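Local atomic coordinates of chitin binding protein (Tectaria macrodonta, PDB entry 6IF7), a protein that is possibly a copper-dependent lytic polysaccharide monooxygenase of family AA10 that binds chitin, and is insecticidal. Residues 80-88 with 175-183. Residues are numbered along the deposited sequence; the frame is centred on the assembly and turned at random.
Sequences DWIATPLPS and YSCSDVYFT
Strand 84-86 pairs in parallel with the end of strand 175-182, Thr84 and Leu86 supplying its N-H and C=O groups to four backbone hydrogen bonds that alternate between the two strands. Thr84 N reaches Asp179 O at 3.0 Å in a nearly straight bond (169°), Thr84 O accepts from Tyr181 N, Leu86 N donates to Tyr181 O, and Leu86 O receives Thr183 N at 2.9 Å. Pro85 and Pro87 cost the pairing nothing, since parallel geometry sends only alternate residues' N and O to this neighbour; Pro85 CA still gives a CA-H...O contact to Tyr181 O. On the face that carries Val180, Leu86 and Phe182, Leu86, with CG anti to its own N (chi1 -172°), lies beside Phe182, CG 3.7 Å from CE1, while its CD2 reaches Val180 CG1. The edge of the Phe182 ring meets Ser88 N at 3.6 Å from CD1. Upstream, Asp179 OD2 comes obliquely against the root of the Trp81 side chain, 3.2 Å from CB. A water bridges OD2 to Ile82 O. Arg10 binds the two together, by a salt bridge to OD2 and a cation-pi contact with the indole, whose NE1 donates to Leu76 O. Replacing Trp81 by alanine is likely to take the cation-pi partner from Arg10 and this N-H from Leu76 O. Backbone bonds thus fix the short strand to the C-terminal strand, with a charged, aromatic anchor at one end and apolar packing at the other.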
ATOM      1  N   ASP A  80       5.806   5.742  13.859  1.00 30.15           N
ATOM      2  CA  ASP A  80       7.095   6.121  13.248  1.00 29.66           C
ATOM      3  C   ASP A  80       7.388   5.429  11.903  1.00 28.38           C
ATOM      4  O   ASP A  80       8.533   5.417  11.474  1.00 28.72           O
ATOM      5  CB  ASP A  80       8.234   5.861  14.250  1.00 29.82           C
ATOM      6  CG  ASP A  80       8.329   4.382  14.656  1.00 31.43           C
ATOM      7  OD1 ASP A  80       7.467   3.561  14.224  1.00 32.63           O
ATOM      8  OD2 ASP A  80       9.254   4.037  15.399  1.00 31.36           O
ATOM      9  N   TRP A  81       6.379   4.860  11.236  1.00 27.47           N
ATOM     10  CA  TRP A  81       6.555   4.443   9.844  1.00 27.07           C
ATOM     11  C   TRP A  81       7.028   5.664   9.035  1.00 27.32           C
ATOM     12  O   TRP A  81       6.512   6.762   9.201  1.00 24.19           O
ATOM     13  CB  TRP A  81       5.263   3.926   9.224  1.00 25.96           C
ATOM     14  CG  TRP A  81       4.784   2.565   9.670  1.00 25.43           C
ATOM     15  CD1 TRP A  81       3.703   2.309  10.451  1.00 24.92           C
ATOM     16  CD2 TRP A  81       5.342   1.285   9.323  1.00 25.68           C
ATOM     17  NE1 TRP A  81       3.547   0.952  10.631  1.00 25.49           N
ATOM     18  CE2 TRP A  81       4.536   0.294   9.952  1.00 24.98           C
ATOM     19  CE3 TRP A  81       6.447   0.877   8.553  1.00 26.96           C
ATOM     20  CZ2 TRP A  81       4.787  -1.082   9.836  1.00 24.98           C
ATOM     21  CZ3 TRP A  81       6.710  -0.520   8.438  1.00 27.69           C
ATOM     22  CH2 TRP A  81       5.863  -1.473   9.067  1.00 26.92           C
ATOM     23  N   ILE A  82       8.025   5.479   8.181  1.00 28.64           N
ATOM     24  CA  ILE A  82       8.537   6.605   7.401  1.00 28.24           C
ATOM     25  C   ILE A  82       7.494   6.913   6.332  1.00 28.30           C
ATOM     26  O   ILE A  82       6.997   6.013   5.668  1.00 27.11           O
ATOM     27  CB  ILE A  82       9.931   6.344   6.811  1.00 27.21           C
ATOM     28  CG1 ILE A  82      10.919   6.116   7.963  1.00 28.75           C
ATOM     29  CG2 ILE A  82      10.394   7.551   5.975  1.00 26.59           C
ATOM     30  CD1 ILE A  82      12.355   5.859   7.534  1.00 30.19           C
ATOM     31  N   ALA A  83       7.161   8.192   6.213  1.00 28.58           N
ATOM     32  CA  ALA A  83       6.038   8.641   5.417  1.00 26.96           C
ATOM     33  C   ALA A  83       6.509   9.541   4.276  1.00 26.06           C
ATOM     34  O   ALA A  83       7.496  10.255   4.412  1.00 24.93           O
ATOM     35  CB  ALA A  83       5.055   9.382   6.298  1.00 28.27           C
ATOM     36  N   THR A  84       5.800   9.463   3.156  1.00 24.42           N
ATOM     37  CA  THR A  84       6.069  10.274   1.985  1.00 25.58           C
ATOM     38  C   THR A  84       5.222  11.544   2.069  1.00 26.75           C
ATOM     39  O   THR A  84       3.992  11.445   2.113  1.00 25.15           O
ATOM     40  CB  THR A  84       5.767   9.476   0.702  1.00 24.09           C
ATOM     41  OG1 THR A  84       6.617   8.319   0.656  1.00 23.72           O
ATOM     42  CG2 THR A  84       6.013  10.308  -0.540  1.00 25.70           C
ATOM     43  N   PRO A  85       5.871  12.728   2.141  1.00 28.31           N
ATOM     44  CA  PRO A  85       5.132  13.997   2.090  1.00 29.38           C
ATOM     45  C   PRO A  85       4.320  14.098   0.795  1.00 29.81           C
ATOM     46  O   PRO A  85       4.833  13.779  -0.266  1.00 29.89           O
ATOM     47  CB  PRO A  85       6.244  15.063   2.095  1.00 30.58           C
ATOM     48  CG  PRO A  85       7.401  14.392   2.756  1.00 30.69           C
ATOM     49  CD  PRO A  85       7.324  12.953   2.327  1.00 29.02           C
ATOM     50  N   LEU A  86       3.077  14.549   0.897  1.00 31.09           N
ATOM     51  CA  LEU A  86       2.134  14.541  -0.217  1.00 33.91           C
ATOM     52  C   LEU A  86       1.228  15.786  -0.143  1.00 32.77           C
ATOM     53  O   LEU A  86       0.670  16.046   0.898  1.00 30.09           O
ATOM     54  CB  LEU A  86       1.288  13.260  -0.087  1.00 36.29           C
ATOM     55  CG  LEU A  86       0.327  12.858  -1.191  1.00 38.01           C
ATOM     56  CD1 LEU A  86       0.912  13.067  -2.558  1.00 41.72           C
ATOM     57  CD2 LEU A  86      -0.070  11.402  -1.031  1.00 41.07           C
ATOM     58  N   PRO A  87       1.083  16.562  -1.238  1.00 34.48           N
ATOM     59  CA  PRO A  87       0.104  17.671  -1.164  1.00 33.06           C
ATOM     60  C   PRO A  87      -1.356  17.206  -1.225  1.00 30.70           C
ATOM     61  O   PRO A  87      -1.704  16.339  -2.033  1.00 30.08           O
ATOM     62  CB  PRO A  87       0.459  18.535  -2.376  1.00 34.29           C
ATOM     63  CG  PRO A  87       1.153  17.611  -3.301  1.00 35.33           C
ATOM     64  CD  PRO A  87       1.956  16.706  -2.413  1.00 35.33           C
ATOM     65  N   SER A  88      -2.163  17.764  -0.325  1.00 28.82           N
ATOM     66  CA  SER A  88      -3.605  17.600  -0.289  1.00 28.47           C
ATOM     67  C   SER A  88      -4.240  18.578  -1.296  1.00 29.88           C
ATOM     68  O   SER A  88      -3.848  19.728  -1.322  1.00 31.18           O
ATOM     69  CB  SER A  88      -4.096  17.917   1.126  1.00 27.13           C
ATOM     70  OG  SER A  88      -5.492  17.754   1.239  1.00 26.70           O
ATOM     71  N   TYR A 175      -2.121  -5.976  -2.745  1.00 25.38           N
ATOM     72  CA  TYR A 175      -2.520  -4.984  -1.742  1.00 25.34           C
ATOM     73  C   TYR A 175      -1.299  -4.262  -1.222  1.00 25.05           C
ATOM     74  O   TYR A 175      -0.305  -4.894  -0.868  1.00 23.58           O
ATOM     75  CB  TYR A 175      -3.260  -5.685  -0.610  1.00 26.37           C
ATOM     76  CG  TYR A 175      -4.478  -6.465  -1.107  1.00 25.89           C
ATOM     77  CD1 TYR A 175      -5.729  -5.852  -1.201  1.00 25.56           C
ATOM     78  CD2 TYR A 175      -4.363  -7.791  -1.509  1.00 26.54           C
ATOM     79  CE1 TYR A 175      -6.833  -6.549  -1.672  1.00 26.90           C
ATOM     80  CE2 TYR A 175      -5.460  -8.505  -1.985  1.00 26.56           C
ATOM     81  CZ  TYR A 175      -6.693  -7.887  -2.056  1.00 27.65           C
ATOM     82  OH  TYR A 175      -7.789  -8.579  -2.522  1.00 26.47           O
ATOM     83  N   SER A 176      -1.385  -2.931  -1.198  1.00 25.23           N
ATOM     84  CA  SER A 176      -0.281  -2.049  -0.822  1.00 24.94           C
ATOM     85  C   SER A 176      -0.712  -0.962   0.182  1.00 24.33           C
ATOM     86  O   SER A 176      -1.676  -0.232  -0.070  1.00 24.19           O
ATOM     87  CB  SER A 176       0.243  -1.389  -2.095  1.00 24.17           C
ATOM     88  OG  SER A 176       1.224  -0.423  -1.804  1.00 25.39           O
ATOM     89  N   CYS A 177       0.005  -0.849   1.300  1.00 24.95           N
ATOM     90  CA  CYS A 177      -0.134   0.285   2.254  1.00 26.38           C
ATOM     91  C   CYS A 177       1.053   1.220   2.097  1.00 23.81           C
ATOM     92  O   CYS A 177       2.187   0.743   2.168  1.00 21.50           O
ATOM     93  CB  CYS A 177      -0.128  -0.183   3.707  1.00 26.42           C
ATOM     94  SG  CYS A 177      -1.664  -0.955   4.211  1.00 34.42           S
ATOM     95  N   SER A 178       0.783   2.520   1.947  1.00 22.68           N
ATOM     96  CA  SER A 178       1.831   3.551   1.900  1.00 23.88           C
ATOM     97  C   SER A 178       1.535   4.646   2.942  1.00 24.79           C
ATOM     98  O   SER A 178       0.459   5.235   2.972  1.00 24.34           O
ATOM     99  CB  SER A 178       1.978   4.157   0.497  1.00 23.92           C
ATOM    100  OG  SER A 178       2.291   3.158  -0.485  1.00 22.14           O
ATOM    101  N   ASP A 179       2.510   4.891   3.809  1.00 24.87           N
ATOM    102  CA  ASP A 179       2.422   5.926   4.809  1.00 24.20           C
ATOM    103  C   ASP A 179       2.732   7.241   4.106  1.00 23.75           C
ATOM    104  O   ASP A 179       3.668   7.335   3.341  1.00 20.72           O
ATOM    105  CB  ASP A 179       3.417   5.641   5.925  1.00 25.14           C
ATOM    106  CG  ASP A 179       3.098   4.349   6.642  1.00 26.79           C
ATOM    107  OD1 ASP A 179       2.102   4.324   7.378  1.00 27.34           O
ATOM    108  OD2 ASP A 179       3.804   3.343   6.459  1.00 27.36           O
ATOM    109  N   VAL A 180       1.912   8.241   4.363  1.00 23.76           N
ATOM    110  CA  VAL A 180       2.077   9.544   3.751  1.00 24.46           C
ATOM    111  C   VAL A 180       1.829  10.599   4.794  1.00 24.44           C
ATOM    112  O   VAL A 180       1.306  10.312   5.842  1.00 23.43           O
ATOM    113  CB  VAL A 180       1.139   9.760   2.534  1.00 23.95           C
ATOM    114  CG1 VAL A 180       1.438   8.726   1.463  1.00 24.61           C
ATOM    115  CG2 VAL A 180      -0.343   9.730   2.927  1.00 24.42           C
ATOM    116  N   TYR A 181       2.212  11.821   4.477  1.00 25.87           N
ATOM    117  CA  TYR A 181       2.012  12.939   5.363  1.00 28.12           C
ATOM    118  C   TYR A 181       1.490  14.077   4.484  1.00 26.57           C
ATOM    119  O   TYR A 181       2.203  14.539   3.613  1.00 24.97           O
ATOM    120  CB  TYR A 181       3.348  13.316   6.033  1.00 29.16           C
ATOM    121  CG  TYR A 181       3.176  14.337   7.111  1.00 30.99           C
ATOM    122  CD1 TYR A 181       3.115  15.700   6.809  1.00 32.88           C
ATOM    123  CD2 TYR A 181       3.062  13.945   8.438  1.00 32.87           C
ATOM    124  CE1 TYR A 181       2.937  16.645   7.809  1.00 33.18           C
ATOM    125  CE2 TYR A 181       2.880  14.873   9.441  1.00 33.42           C
ATOM    126  CZ  TYR A 181       2.828  16.207   9.128  1.00 34.65           C
ATOM    127  OH  TYR A 181       2.652  17.079  10.158  1.00 37.46           O
ATOM    128  N   PHE A 182       0.252  14.508   4.708  1.00 26.15           N
ATOM    129  CA  PHE A 182      -0.362  15.531   3.868  1.00 26.47           C
ATOM    130  C   PHE A 182       0.112  16.916   4.251  1.00 28.48           C
ATOM    131  O   PHE A 182       0.029  17.297   5.405  1.00 28.36           O
ATOM    132  CB  PHE A 182      -1.878  15.436   3.895  1.00 25.56           C
ATOM    133  CG  PHE A 182      -2.399  14.437   2.952  1.00 24.99           C
ATOM    134  CD1 PHE A 182      -2.317  14.670   1.594  1.00 25.36           C
ATOM    135  CD2 PHE A 182      -2.907  13.254   3.403  1.00 25.76           C
ATOM    136  CE1 PHE A 182      -2.744  13.730   0.687  1.00 26.82           C
ATOM    137  CE2 PHE A 182      -3.353  12.314   2.506  1.00 28.15           C
ATOM    138  CZ  PHE A 182      -3.268  12.547   1.142  1.00 27.05           C
ATOM    139  N   THR A 183       0.629  17.652   3.281  1.00 32.90           N
ATOM    140  CA  THR A 183       1.354  18.891   3.579  1.00 40.36           C
ATOM    141  C   THR A 183       1.632  19.646   2.291  1.00 44.33           C
ATOM    142  O   THR A 183       2.208  19.089   1.331  1.00 40.16           O
ATOM    143  CB  THR A 183       2.684  18.596   4.349  1.00 44.34           C
ATOM    144  OG1 THR A 183       3.230  19.804   4.904  1.00 51.49           O
ATOM    145  CG2 THR A 183       3.738  17.893   3.465  1.00 42.53           C
ATOM    146  OXT THR A 183       1.247  20.822   2.192  1.00 48.34           O
TER
HETATM  147  O   HOH W   1       6.428   3.295   5.643  1.00 28.94           O
HETATM  148  O   HOH W   2       5.337   6.196   1.495  1.00 19.01           O